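Local coordinates for lysyl oxidase (Pichia pastoris, PDB 1W7C), which probably oxidises primary amines to aldehydes, using a bound copper ion and a topaquinone cofactor formed within its own chain, at residues D497-G502 / G641-A646; L556-E561 / P569-I574; K504-Q509 / R534-N539; E329-E334 / F678-S683. All blocks are in the same frame, centred on the assembly; numbering follows the deposited sequence.

All four contacts lie in the copper amine oxidase enzyme domain. Contact 1 holds a calcium ion. Its strands continue to the copper site, since 488-498 carries His488 and His490 and 642-654 carries His654. Contact 2 lies about 8 Å from contact 1, centre to centre, and Ser559 OG meets Gly501 O at 3.1 Å. Contact 3 joins contact 2 through neighbouring strands, where Glu558 N bonds Arg506 O at 2.8 Å. Contact 4 supplies the strand beside contact 1, with Asp499 N to Ile331 O at 2.9 Å. It reaches contact 2 through Arg570. Contacts 3 and 4 do not touch; their centres are about 16 Å apart.

Contact 1: D497-G502 / G641-A646; sequences DLDVGG and GEDIVA. With CA (calcium ion), chain D.
Asp497 and Ile644 meet at a calcium ion, each giving it an oxygen. Asp497 comes first along the chain. Its CG is anti to the backbone N (chi1 -178°), which carries OD1 to 2.3 Å from the calcium. The same OD1 lies only 3.2 Å from Ile644 O; the ion holds these two acceptors together. The CG2 methyl of Val645 packs against this carboxylate, 3.9 Å from Asp497 OD1. Leu498 binds the metal through its backbone, with O at 2.4 Å from the calcium. Asp499 binds through OD1 at 2.3 Å from the ion, its CG turned beside its backbone N (chi1 -78°).

The strand 642-646 completes the shell with Asp643 OD1 at 2.3 Å and Ile644 O at 2.4 Å from the calcium. A water is the sixth ligand, and it accepts a bond from Ile644 N. The six oxygens form a near octahedron. The water stands opposite Asp497 OD1, Leu498 O opposite Asp643 OD1, and Asp499 OD1 opposite Ile644 O. Each aspartate binds through one oxygen and turns OD2 to Lys65 in a salt bridge. The lysine and the metal together probably offset the three gathered carboxylates. The site matches the first calcium site of this protein, and it ties the end of one strand to the start of another.

Strand 329-344 lies beside Asp497 and Asp499 and bonds to their backbones. Lys65 comes from helix 65-73. The Leu498 side chain packs on strands 329-344, 553-559 and 569-576.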
# COMPACT_ATOMS: atom_id res chain seq x y z
N ASP A 497 -13.74 -5.92 -15.79
CA ASP A 497 -14.92 -6.69 -16.13
C ASP A 497 -14.82 -8.04 -15.44
O ASP A 497 -14.58 -9.09 -16.03
CB ASP A 497 -15.09 -6.79 -17.64
CG ASP A 497 -16.31 -7.53 -18.05
OD1 ASP A 497 -17.20 -7.79 -17.17
OD2 ASP A 497 -16.45 -7.85 -19.26
N LEU A 498 -15.08 -8.00 -14.14
CA LEU A 498 -15.19 -9.19 -13.30
C LEU A 498 -16.41 -9.97 -13.78
O LEU A 498 -17.47 -9.36 -13.98
CB LEU A 498 -15.37 -8.79 -11.81
CG LEU A 498 -14.04 -8.52 -11.08
CD1 LEU A 498 -14.27 -7.51 -9.94
CD2 LEU A 498 -13.45 -9.79 -10.54
N ASP A 499 -16.29 -11.28 -13.85
CA ASP A 499 -17.39 -12.19 -14.15
C ASP A 499 -17.26 -13.31 -13.09
O ASP A 499 -16.60 -14.34 -13.31
CB ASP A 499 -17.25 -12.83 -15.54
CG ASP A 499 -17.64 -11.92 -16.69
OD1 ASP A 499 -18.21 -10.83 -16.50
OD2 ASP A 499 -17.36 -12.35 -17.86
N VAL A 500 -17.76 -13.05 -11.90
CA VAL A 500 -17.55 -13.96 -10.78
C VAL A 500 -18.57 -15.08 -10.81
O VAL A 500 -19.76 -14.85 -10.66
CB VAL A 500 -17.62 -13.20 -9.43
CG1 VAL A 500 -17.30 -14.15 -8.31
CG2 VAL A 500 -16.66 -12.05 -9.45
N GLY A 501 -18.10 -16.30 -11.03
CA GLY A 501 -19.01 -17.42 -11.13
C GLY A 501 -20.04 -17.18 -12.21
O GLY A 501 -21.25 -17.29 -11.95
N GLY A 502 -19.52 -16.82 -13.39
CA GLY A 502 -20.28 -16.50 -14.59
C GLY A 502 -20.48 -15.02 -14.82
O GLY A 502 -20.01 -14.19 -14.02
N GLY A 641 -28.44 -8.91 -10.94
CA GLY A 641 -28.39 -10.13 -11.74
C GLY A 641 -28.13 -9.78 -13.20
O GLY A 641 -28.98 -9.96 -14.07
N GLU A 642 -26.97 -9.21 -13.45
CA GLU A 642 -26.59 -8.68 -14.73
C GLU A 642 -25.08 -8.83 -14.88
O GLU A 642 -24.38 -9.03 -13.91
CB GLU A 642 -27.00 -7.21 -14.85
CG GLU A 642 -28.50 -6.97 -14.83
CD GLU A 642 -29.28 -7.56 -16.01
OE1 GLU A 642 -28.71 -7.82 -17.08
OE2 GLU A 642 -30.49 -7.75 -15.84
N ASP A 643 -24.60 -8.69 -16.11
CA ASP A 643 -23.15 -8.63 -16.35
C ASP A 643 -22.69 -7.22 -15.99
O ASP A 643 -23.12 -6.23 -16.61
CB ASP A 643 -22.89 -8.94 -17.80
CG ASP A 643 -21.44 -9.04 -18.13
OD1 ASP A 643 -20.60 -8.69 -17.27
OD2 ASP A 643 -21.07 -9.50 -19.25
N ILE A 644 -21.88 -7.13 -14.94
CA ILE A 644 -21.44 -5.88 -14.37
C ILE A 644 -19.99 -5.66 -14.78
O ILE A 644 -19.17 -6.60 -14.90
CB ILE A 644 -21.56 -5.94 -12.82
CG1 ILE A 644 -23.03 -6.13 -12.42
CG2 ILE A 644 -20.98 -4.67 -12.17
CD1 ILE A 644 -23.26 -6.38 -10.96
N VAL A 645 -19.68 -4.38 -15.00
CA VAL A 645 -18.31 -3.91 -15.19
C VAL A 645 -18.04 -2.86 -14.09
O VAL A 645 -18.88 -1.99 -13.82
CB VAL A 645 -18.13 -3.21 -16.57
CG1 VAL A 645 -16.74 -2.66 -16.75
CG2 VAL A 645 -18.52 -4.14 -17.68
N ALA A 646 -16.87 -3.00 -13.43
CA ALA A 646 -16.42 -1.97 -12.50
C ALA A 646 -15.36 -1.14 -13.21
O ALA A 646 -14.42 -1.65 -13.75
CB ALA A 646 -15.86 -2.58 -11.23
CA CA D . -18.78 -8.73 -15.82
O HOH W 1 -20.42 -9.68 -14.31

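Contact 2: L556-E561 / P569-I574; sequences LIESAE and PRAYNI
Ile557 and Tyr572 form the hydrogen-bonded pair of an antiparallel ladder, within the beta-sandwich expected of a copper amine oxidase enzyme domain. Ile557 N gives a bond to Tyr572 O at 2.9 Å. Tyr572 N returns one to Ile557 O at 3.0 Å. The next bond runs from Ser559 N to Arg570 O at 2.8 Å and is close to straight, 165° at the hydrogen. Glu558 faces Ala571 between these rungs, and Leu556 faces Asn573 beyond the first, both as non-hydrogen-bonded pairs. Weak CA-H contacts add to the acceptors. Ala571 CA lies 3.2 Å from Ile557 O, and Leu556 CA and Glu558 CA approach Tyr572 O and Arg570 O in the same way.

The buried Glu558 carboxylate has a partner for each oxygen: Arg534 in a salt bridge at OE1, and Ser508 OG at OE2. Its extended chain lies alongside the Pro569 ring and points the same way, with OE1 3.6 Å from Pro569 CG. Ser559 OG is bonded to Glu562 N and Gly501 O, Tyr572 OH to Gly450 O, and Asn573 ND2 to Leu555 O. Arg570 leads its side chain away from strand 556-559; NE bonds Tyr680 O and NH1 pairs with Glu562.

Apolar contacts lie on both faces. On the face of Leu556, Glu558 and Ala571, Leu556 CD2 touches Asn573 CB at 3.7 Å, while its CD1 is 4.2 Å from Ala571 CB. On the face of Ile557 and Tyr572, Ile557 CG1 meets the terminal methyl CD1 of Ile574 at 4.1 Å.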
# COMPACT_ATOMS: atom_id res chain seq x y z
N LEU A 556 -18.20 -5.84 -2.97
CA LEU A 556 -18.17 -7.14 -3.61
C LEU A 556 -18.80 -7.14 -4.99
O LEU A 556 -19.85 -6.51 -5.19
CB LEU A 556 -18.88 -8.21 -2.76
CG LEU A 556 -18.44 -8.44 -1.33
CD1 LEU A 556 -19.32 -9.47 -0.66
CD2 LEU A 556 -16.96 -8.78 -1.25
N ILE A 557 -18.23 -7.94 -5.88
CA ILE A 557 -18.93 -8.46 -7.02
C ILE A 557 -19.22 -9.93 -6.74
O ILE A 557 -18.31 -10.73 -6.58
CB ILE A 557 -18.15 -8.29 -8.32
CG1 ILE A 557 -17.76 -6.81 -8.55
CG2 ILE A 557 -18.93 -8.88 -9.50
CD1 ILE A 557 -18.86 -5.82 -8.65
N GLU A 558 -20.51 -10.25 -6.66
CA GLU A 558 -21.00 -11.59 -6.32
C GLU A 558 -21.56 -12.29 -7.56
O GLU A 558 -22.16 -11.67 -8.43
CB GLU A 558 -22.19 -11.48 -5.33
CG GLU A 558 -21.87 -10.81 -4.01
CD GLU A 558 -23.08 -10.76 -3.10
OE1 GLU A 558 -24.22 -11.17 -3.51
OE2 GLU A 558 -22.95 -10.25 -1.93
N SER A 559 -21.39 -13.60 -7.61
CA SER A 559 -22.21 -14.41 -8.52
C SER A 559 -23.68 -14.20 -8.15
O SER A 559 -24.03 -14.23 -6.98
CB SER A 559 -21.87 -15.86 -8.36
OG SER A 559 -22.65 -16.63 -9.26
N ALA A 560 -24.55 -14.10 -9.15
CA ALA A 560 -25.98 -13.98 -8.88
C ALA A 560 -26.56 -15.26 -8.32
O ALA A 560 -27.48 -15.21 -7.49
CB ALA A 560 -26.75 -13.53 -10.11
N GLU A 561 -26.04 -16.40 -8.77
CA GLU A 561 -26.63 -17.70 -8.47
C GLU A 561 -25.71 -18.68 -7.73
O GLU A 561 -26.22 -19.52 -6.98
CB GLU A 561 -27.15 -18.37 -9.76
CG GLU A 561 -27.93 -17.47 -10.74
CD GLU A 561 -29.35 -17.18 -10.32
OE1 GLU A 561 -29.84 -17.83 -9.37
OE2 GLU A 561 -29.97 -16.29 -10.93
N PRO A 569 -22.85 -16.25 -1.43
CA PRO A 569 -22.52 -15.98 -2.83
C PRO A 569 -21.01 -16.00 -3.08
O PRO A 569 -20.23 -15.38 -2.33
CB PRO A 569 -23.09 -14.58 -3.04
CG PRO A 569 -24.25 -14.45 -2.07
CD PRO A 569 -23.72 -15.21 -0.85
N ARG A 570 -20.58 -16.67 -4.12
CA ARG A 570 -19.18 -16.60 -4.51
C ARG A 570 -18.89 -15.16 -4.90
O ARG A 570 -19.65 -14.55 -5.65
CB ARG A 570 -18.94 -17.50 -5.72
CG ARG A 570 -19.17 -18.97 -5.44
CD ARG A 570 -18.80 -19.84 -6.59
NE ARG A 570 -17.37 -19.98 -6.65
CZ ARG A 570 -16.72 -20.50 -7.69
NH1 ARG A 570 -17.36 -20.89 -8.77
NH2 ARG A 570 -15.43 -20.65 -7.62
N ALA A 571 -17.79 -14.58 -4.39
CA ALA A 571 -17.55 -13.16 -4.62
C ALA A 571 -16.07 -12.84 -4.74
O ALA A 571 -15.22 -13.61 -4.32
CB ALA A 571 -18.18 -12.33 -3.51
N TYR A 572 -15.80 -11.69 -5.33
CA TYR A 572 -14.50 -11.04 -5.28
C TYR A 572 -14.70 -9.67 -4.65
O TYR A 572 -15.66 -8.96 -4.95
CB TYR A 572 -13.81 -10.93 -6.66
CG TYR A 572 -12.77 -12.00 -6.91
CD1 TYR A 572 -13.14 -13.33 -7.14
CD2 TYR A 572 -11.42 -11.71 -6.90
CE1 TYR A 572 -12.18 -14.30 -7.31
CE2 TYR A 572 -10.45 -12.68 -7.10
CZ TYR A 572 -10.82 -14.00 -7.30
OH TYR A 572 -9.91 -15.00 -7.49
N ASN A 573 -13.76 -9.34 -3.77
CA ASN A 573 -13.74 -8.03 -3.10
C ASN A 573 -12.79 -7.12 -3.86
O ASN A 573 -11.64 -7.49 -4.08
CB ASN A 573 -13.30 -8.27 -1.64
CG ASN A 573 -12.93 -7.04 -0.84
OD1 ASN A 573 -12.06 -7.16 0.05
ND2 ASN A 573 -13.58 -5.93 -1.05
N ILE A 574 -13.32 -5.96 -4.24
CA ILE A 574 -12.50 -4.87 -4.81
C ILE A 574 -12.04 -4.03 -3.62
O ILE A 574 -12.85 -3.32 -3.01
CB ILE A 574 -13.29 -4.01 -5.80
CG1 ILE A 574 -13.94 -4.87 -6.89
CG2 ILE A 574 -12.36 -2.96 -6.39
CD1 ILE A 574 -14.82 -4.07 -7.85

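Contact 3: K504-Q509 / R534-N539; sequences KNRASQ and REVFEN. Unlike the reference sequence in segment 504-509: Gln509 (reference Lys). Unlike the reference sequence in segment 534-539: Phe537 (reference Leu), Asn539 (reference Lys).
Gln509 and Glu535 face each other as an antiparallel hydrogen-bonded pair. Backbone bonds come first. Glu535 N bonds Gln509 O at 2.8 Å, and Gln509 N bonds Glu535 O at 2.9 Å. One step on, Phe537 N bonds Ala507 O, also at 2.9 Å. A water accepts from Ala507 N and lies within bonding distance of Phe537 O, to which it can donate, though other acceptors may compete for its protons.

Among the polar side chains, Gln509 NE2 gives a weak bond to Glu535 OE1 at 3.0 Å. The angle at its hydrogen is only 125°, and the amide and carboxylate planes are turned 60° apart. Arg506 and Arg534 run near each other on the other face. Arg506 bonds Ala560 O through NH1 and pairs with Asp640 through NE, while Arg534 is held by Glu558. The Arg534 NE also passes the CB of Ser508 at 4.1 Å.

Packing centres on Phe537. Its edge lies close to Ala507: the backbone O and C of that residue sit near the ring plane, and the Ala507 methyl meets CD1. The Gln509 and Phe537 side chains cross at about a right angle, with Gln509 CD 3.6 Å from Phe537 CZ. The chi1 of Gln509 is 60°, which sets CG between the backbone N and carbonyl carbon and brings the amide to Phe537 CZ. Leu555 and Leu604 also touch Phe537.

These residues close the base of the beta hairpin 504-518/526-536. It is consistent with one of the hairpin arms of dimeric copper amine oxidases.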
# COMPACT_ATOMS: atom_id res chain seq x y z
N LYS A 504 -23.46 -13.38 -14.93
CA LYS A 504 -24.60 -12.83 -14.23
C LYS A 504 -24.22 -12.63 -12.76
O LYS A 504 -24.03 -13.62 -12.03
CB LYS A 504 -25.85 -13.73 -14.35
CG LYS A 504 -27.09 -13.12 -13.79
CD LYS A 504 -28.33 -14.05 -13.80
CE LYS A 504 -29.59 -13.35 -13.24
NZ LYS A 504 -30.78 -14.24 -13.34
N ASN A 505 -24.11 -11.37 -12.36
CA ASN A 505 -23.56 -10.99 -11.08
C ASN A 505 -24.45 -9.97 -10.37
O ASN A 505 -25.45 -9.49 -10.91
CB ASN A 505 -22.13 -10.39 -11.25
CG ASN A 505 -21.04 -11.37 -11.68
OD1 ASN A 505 -19.91 -10.91 -11.91
ND2 ASN A 505 -21.31 -12.68 -11.74
N ARG A 506 -24.09 -9.69 -9.11
CA ARG A 506 -24.69 -8.62 -8.31
C ARG A 506 -23.53 -7.90 -7.67
O ARG A 506 -22.48 -8.49 -7.45
CB ARG A 506 -25.54 -9.21 -7.21
CG ARG A 506 -26.79 -9.72 -7.60
CD ARG A 506 -27.79 -9.80 -6.40
NE ARG A 506 -28.95 -10.48 -6.89
CZ ARG A 506 -29.02 -11.78 -7.12
NH1 ARG A 506 -28.09 -12.58 -6.69
NH2 ARG A 506 -30.13 -12.26 -7.64
N ALA A 507 -23.66 -6.61 -7.44
CA ALA A 507 -22.68 -5.86 -6.69
C ALA A 507 -23.30 -5.52 -5.35
O ALA A 507 -24.44 -5.10 -5.26
CB ALA A 507 -22.32 -4.58 -7.42
N SER A 508 -22.52 -5.71 -4.29
CA SER A 508 -23.01 -5.49 -2.94
C SER A 508 -21.96 -4.84 -2.09
O SER A 508 -20.79 -4.78 -2.44
CB SER A 508 -23.42 -6.80 -2.29
OG SER A 508 -22.27 -7.61 -2.02
N GLN A 509 -22.39 -4.28 -0.98
CA GLN A 509 -21.46 -3.81 0.03
C GLN A 509 -21.90 -4.32 1.40
O GLN A 509 -23.09 -4.34 1.71
CB GLN A 509 -21.44 -2.28 0.05
CG GLN A 509 -22.70 -1.61 0.35
CD GLN A 509 -22.59 -0.13 0.31
OE1 GLN A 509 -21.48 0.43 0.24
NE2 GLN A 509 -23.75 0.54 0.35
N ARG A 534 -25.50 -6.20 4.72
CA ARG A 534 -25.30 -6.36 3.27
C ARG A 534 -26.34 -5.52 2.55
O ARG A 534 -27.54 -5.70 2.75
CB ARG A 534 -25.39 -7.82 2.85
CG ARG A 534 -25.30 -8.05 1.36
CD ARG A 534 -25.29 -9.50 1.02
NE ARG A 534 -25.43 -9.84 -0.40
CZ ARG A 534 -26.58 -9.97 -1.03
NH1 ARG A 534 -27.72 -9.71 -0.41
NH2 ARG A 534 -26.62 -10.37 -2.27
N GLU A 535 -25.87 -4.67 1.65
CA GLU A 535 -26.74 -3.85 0.81
C GLU A 535 -26.41 -4.10 -0.64
O GLU A 535 -25.27 -4.10 -1.01
CB GLU A 535 -26.55 -2.35 1.13
CG GLU A 535 -26.80 -1.99 2.57
CD GLU A 535 -26.74 -0.49 2.87
OE1 GLU A 535 -26.18 0.28 2.06
OE2 GLU A 535 -27.22 -0.10 3.95
N VAL A 536 -27.43 -4.33 -1.45
CA VAL A 536 -27.25 -4.59 -2.88
C VAL A 536 -27.29 -3.28 -3.65
O VAL A 536 -28.16 -2.47 -3.42
CB VAL A 536 -28.35 -5.50 -3.40
CG1 VAL A 536 -28.22 -5.74 -4.91
CG2 VAL A 536 -28.34 -6.80 -2.64
N PHE A 537 -26.33 -3.08 -4.54
CA PHE A 537 -26.34 -1.96 -5.49
C PHE A 537 -27.29 -2.37 -6.63
O PHE A 537 -26.90 -3.06 -7.57
CB PHE A 537 -24.93 -1.68 -6.03
CG PHE A 537 -24.00 -1.06 -5.03
CD1 PHE A 537 -22.95 -1.77 -4.53
CD2 PHE A 537 -24.10 0.26 -4.68
CE1 PHE A 537 -22.08 -1.23 -3.63
CE2 PHE A 537 -23.18 0.83 -3.81
CZ PHE A 537 -22.20 0.07 -3.26
N GLU A 538 -28.56 -1.98 -6.51
CA GLU A 538 -29.60 -2.48 -7.41
C GLU A 538 -29.55 -1.87 -8.81
O GLU A 538 -30.00 -2.50 -9.75
CB GLU A 538 -30.99 -2.27 -6.79
CG GLU A 538 -31.18 -3.08 -5.52
CD GLU A 538 -32.60 -3.05 -4.97
OE1 GLU A 538 -33.46 -2.34 -5.53
OE2 GLU A 538 -32.84 -3.74 -3.98
N ASN A 539 -29.03 -0.64 -8.91
CA ASN A 539 -29.11 0.16 -10.13
C ASN A 539 -27.82 0.90 -10.32
O ASN A 539 -27.13 1.18 -9.34
CB ASN A 539 -30.25 1.21 -10.08
CG ASN A 539 -31.60 0.61 -10.09
OD1 ASN A 539 -32.05 0.13 -9.06
ND2 ASN A 539 -32.27 0.63 -11.25
O HOH W 2 -26.30 -5.71 -8.06

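Contact 4: E329-E334 / F678-S683; sequences ERIVYE and FNYFDS
Tyr680 meets Ile331 and Glu329 obliquely. In the plane of its ring, at the edges, lie two waters at the hydroxyl end and Phe681 CE2 along the CD2/CE2 side. The Phe681 ring in turn takes Tyr680 CD2 over the centre of one face, 3.5 Å above its plane. Arg570 adds a cation-pi contact with Tyr680.

Across the contact the touching is done mainly by the Tyr680 hydroxyl. CG of Tyr680 is anti to the backbone N (chi1 -178°), which carries the ring across to 329-331. There Ile331 CG2 meets OH at 3.4 Å. Glu329 slides past the ring in the opposite direction, and its CB lies 3.6 Å from Tyr680 OH. Its carboxylate plane is turned 30° from the ring plane.

Water provides the polar link. One water is 2.7 Å from Tyr680 OH and lies 3.2 Å from Glu329 OE1, to which it can donate. A second is 2.8 Å from Tyr680 OH and donates to Arg330 O at 2.7 Å. Glu329 OE1 also forms a salt bridge with Arg570, and Arg330 pairs with Asp323 and Asp73.

Ile331 and Val332 form a classic beta bulge opposite Ile324. Asn679, in the same loop as Tyr680, bonds Asn657 and Ser658 of the second subunit. The tyrosine hydroxyl is thus held by two waters, which join the loop to the strand without a direct bond.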
# COMPACT_ATOMS: atom_id res chain seq x y z
N GLU A 329 -11.28 -21.45 -13.76
CA GLU A 329 -12.47 -20.65 -13.88
C GLU A 329 -12.11 -19.21 -14.22
O GLU A 329 -11.23 -18.62 -13.58
CB GLU A 329 -13.29 -20.65 -12.58
CG GLU A 329 -13.76 -22.04 -12.13
CD GLU A 329 -14.65 -21.96 -10.90
OE1 GLU A 329 -14.14 -21.99 -9.78
OE2 GLU A 329 -15.88 -21.80 -11.05
N ARG A 330 -12.80 -18.61 -15.19
CA ARG A 330 -12.62 -17.21 -15.49
C ARG A 330 -13.14 -16.37 -14.33
O ARG A 330 -14.27 -16.55 -13.90
CB ARG A 330 -13.42 -16.82 -16.74
CG ARG A 330 -13.28 -15.39 -17.13
CD ARG A 330 -14.14 -14.99 -18.34
NE ARG A 330 -13.80 -15.88 -19.44
CZ ARG A 330 -14.53 -16.91 -19.90
NH1 ARG A 330 -15.78 -17.09 -19.52
NH2 ARG A 330 -13.98 -17.71 -20.80
N ILE A 331 -12.31 -15.46 -13.86
CA ILE A 331 -12.73 -14.42 -12.92
C ILE A 331 -12.88 -13.04 -13.55
O ILE A 331 -13.67 -12.25 -13.08
CB ILE A 331 -11.84 -14.37 -11.68
CG1 ILE A 331 -10.40 -14.03 -11.99
CG2 ILE A 331 -11.96 -15.65 -10.85
CD1 ILE A 331 -9.63 -13.52 -10.82
N VAL A 332 -12.11 -12.77 -14.61
CA VAL A 332 -12.17 -11.44 -15.26
C VAL A 332 -12.11 -11.66 -16.78
O VAL A 332 -11.16 -12.23 -17.29
CB VAL A 332 -10.98 -10.53 -14.83
CG1 VAL A 332 -10.97 -9.23 -15.65
CG2 VAL A 332 -10.98 -10.26 -13.35
N TYR A 333 -13.14 -11.17 -17.48
CA TYR A 333 -13.16 -11.25 -18.92
C TYR A 333 -12.13 -10.30 -19.55
O TYR A 333 -11.37 -10.69 -20.43
CB TYR A 333 -14.57 -11.00 -19.49
CG TYR A 333 -14.50 -10.92 -21.02
CD1 TYR A 333 -14.30 -12.06 -21.78
CD2 TYR A 333 -14.61 -9.70 -21.68
CE1 TYR A 333 -14.15 -11.98 -23.16
CE2 TYR A 333 -14.48 -9.60 -23.05
CZ TYR A 333 -14.25 -10.76 -23.78
OH TYR A 333 -14.07 -10.69 -25.13
N GLU A 334 -12.14 -9.05 -19.07
CA GLU A 334 -11.27 -7.99 -19.56
C GLU A 334 -10.80 -7.15 -18.40
O GLU A 334 -11.62 -6.73 -17.59
CB GLU A 334 -12.05 -7.09 -20.53
CG GLU A 334 -11.24 -5.90 -21.05
CD GLU A 334 -11.97 -4.98 -22.01
OE1 GLU A 334 -11.33 -3.99 -22.42
OE2 GLU A 334 -13.16 -5.23 -22.36
N PHE A 678 -13.56 -13.68 -1.96
CA PHE A 678 -14.39 -13.47 -0.78
C PHE A 678 -15.54 -14.44 -0.84
O PHE A 678 -16.47 -14.26 -1.60
CB PHE A 678 -14.85 -12.02 -0.79
CG PHE A 678 -15.55 -11.57 0.46
CD1 PHE A 678 -14.87 -10.80 1.39
CD2 PHE A 678 -16.88 -11.90 0.73
CE1 PHE A 678 -15.48 -10.39 2.54
CE2 PHE A 678 -17.51 -11.45 1.91
CZ PHE A 678 -16.79 -10.69 2.80
N ASN A 679 -15.42 -15.53 -0.09
CA ASN A 679 -16.37 -16.63 -0.20
C ASN A 679 -16.44 -17.27 -1.58
O ASN A 679 -17.39 -17.94 -1.93
CB ASN A 679 -17.76 -16.19 0.30
CG ASN A 679 -17.75 -15.82 1.75
OD1 ASN A 679 -16.99 -16.38 2.54
ND2 ASN A 679 -18.62 -14.91 2.11
N TYR A 680 -15.39 -17.07 -2.37
CA TYR A 680 -15.32 -17.56 -3.73
C TYR A 680 -15.06 -19.07 -3.73
O TYR A 680 -15.49 -19.78 -4.64
CB TYR A 680 -14.21 -16.81 -4.49
CG TYR A 680 -14.09 -17.21 -5.94
CD1 TYR A 680 -15.02 -16.78 -6.86
CD2 TYR A 680 -13.04 -18.03 -6.37
CE1 TYR A 680 -14.93 -17.15 -8.17
CE2 TYR A 680 -12.94 -18.39 -7.67
CZ TYR A 680 -13.87 -17.96 -8.57
OH TYR A 680 -13.74 -18.38 -9.86
N PHE A 681 -14.33 -19.54 -2.73
CA PHE A 681 -14.13 -20.94 -2.41
C PHE A 681 -14.72 -21.23 -1.03
O PHE A 681 -15.22 -20.34 -0.35
CB PHE A 681 -12.64 -21.27 -2.45
CG PHE A 681 -11.94 -21.00 -3.77
CD1 PHE A 681 -12.26 -21.72 -4.92
CD2 PHE A 681 -10.89 -20.08 -3.84
CE1 PHE A 681 -11.60 -21.47 -6.10
CE2 PHE A 681 -10.19 -19.87 -5.04
CZ PHE A 681 -10.54 -20.57 -6.15
N ASP A 682 -14.60 -22.47 -0.58
CA ASP A 682 -14.89 -22.84 0.78
C ASP A 682 -13.76 -22.50 1.76
O ASP A 682 -13.98 -22.47 2.97
CB ASP A 682 -15.18 -24.34 0.88
CG ASP A 682 -16.48 -24.74 0.23
OD1 ASP A 682 -17.31 -23.87 -0.08
OD2 ASP A 682 -16.72 -25.96 0.08
N SER A 683 -12.57 -22.27 1.23
CA SER A 683 -11.39 -22.06 2.03
C SER A 683 -10.36 -21.26 1.21
O SER A 683 -10.51 -21.04 0.01
CB SER A 683 -10.80 -23.41 2.46
OG SER A 683 -10.43 -24.17 1.32
O HOH W 3 -11.58 -20.06 -9.77
O HOH W 4 -15.58 -17.42 -11.73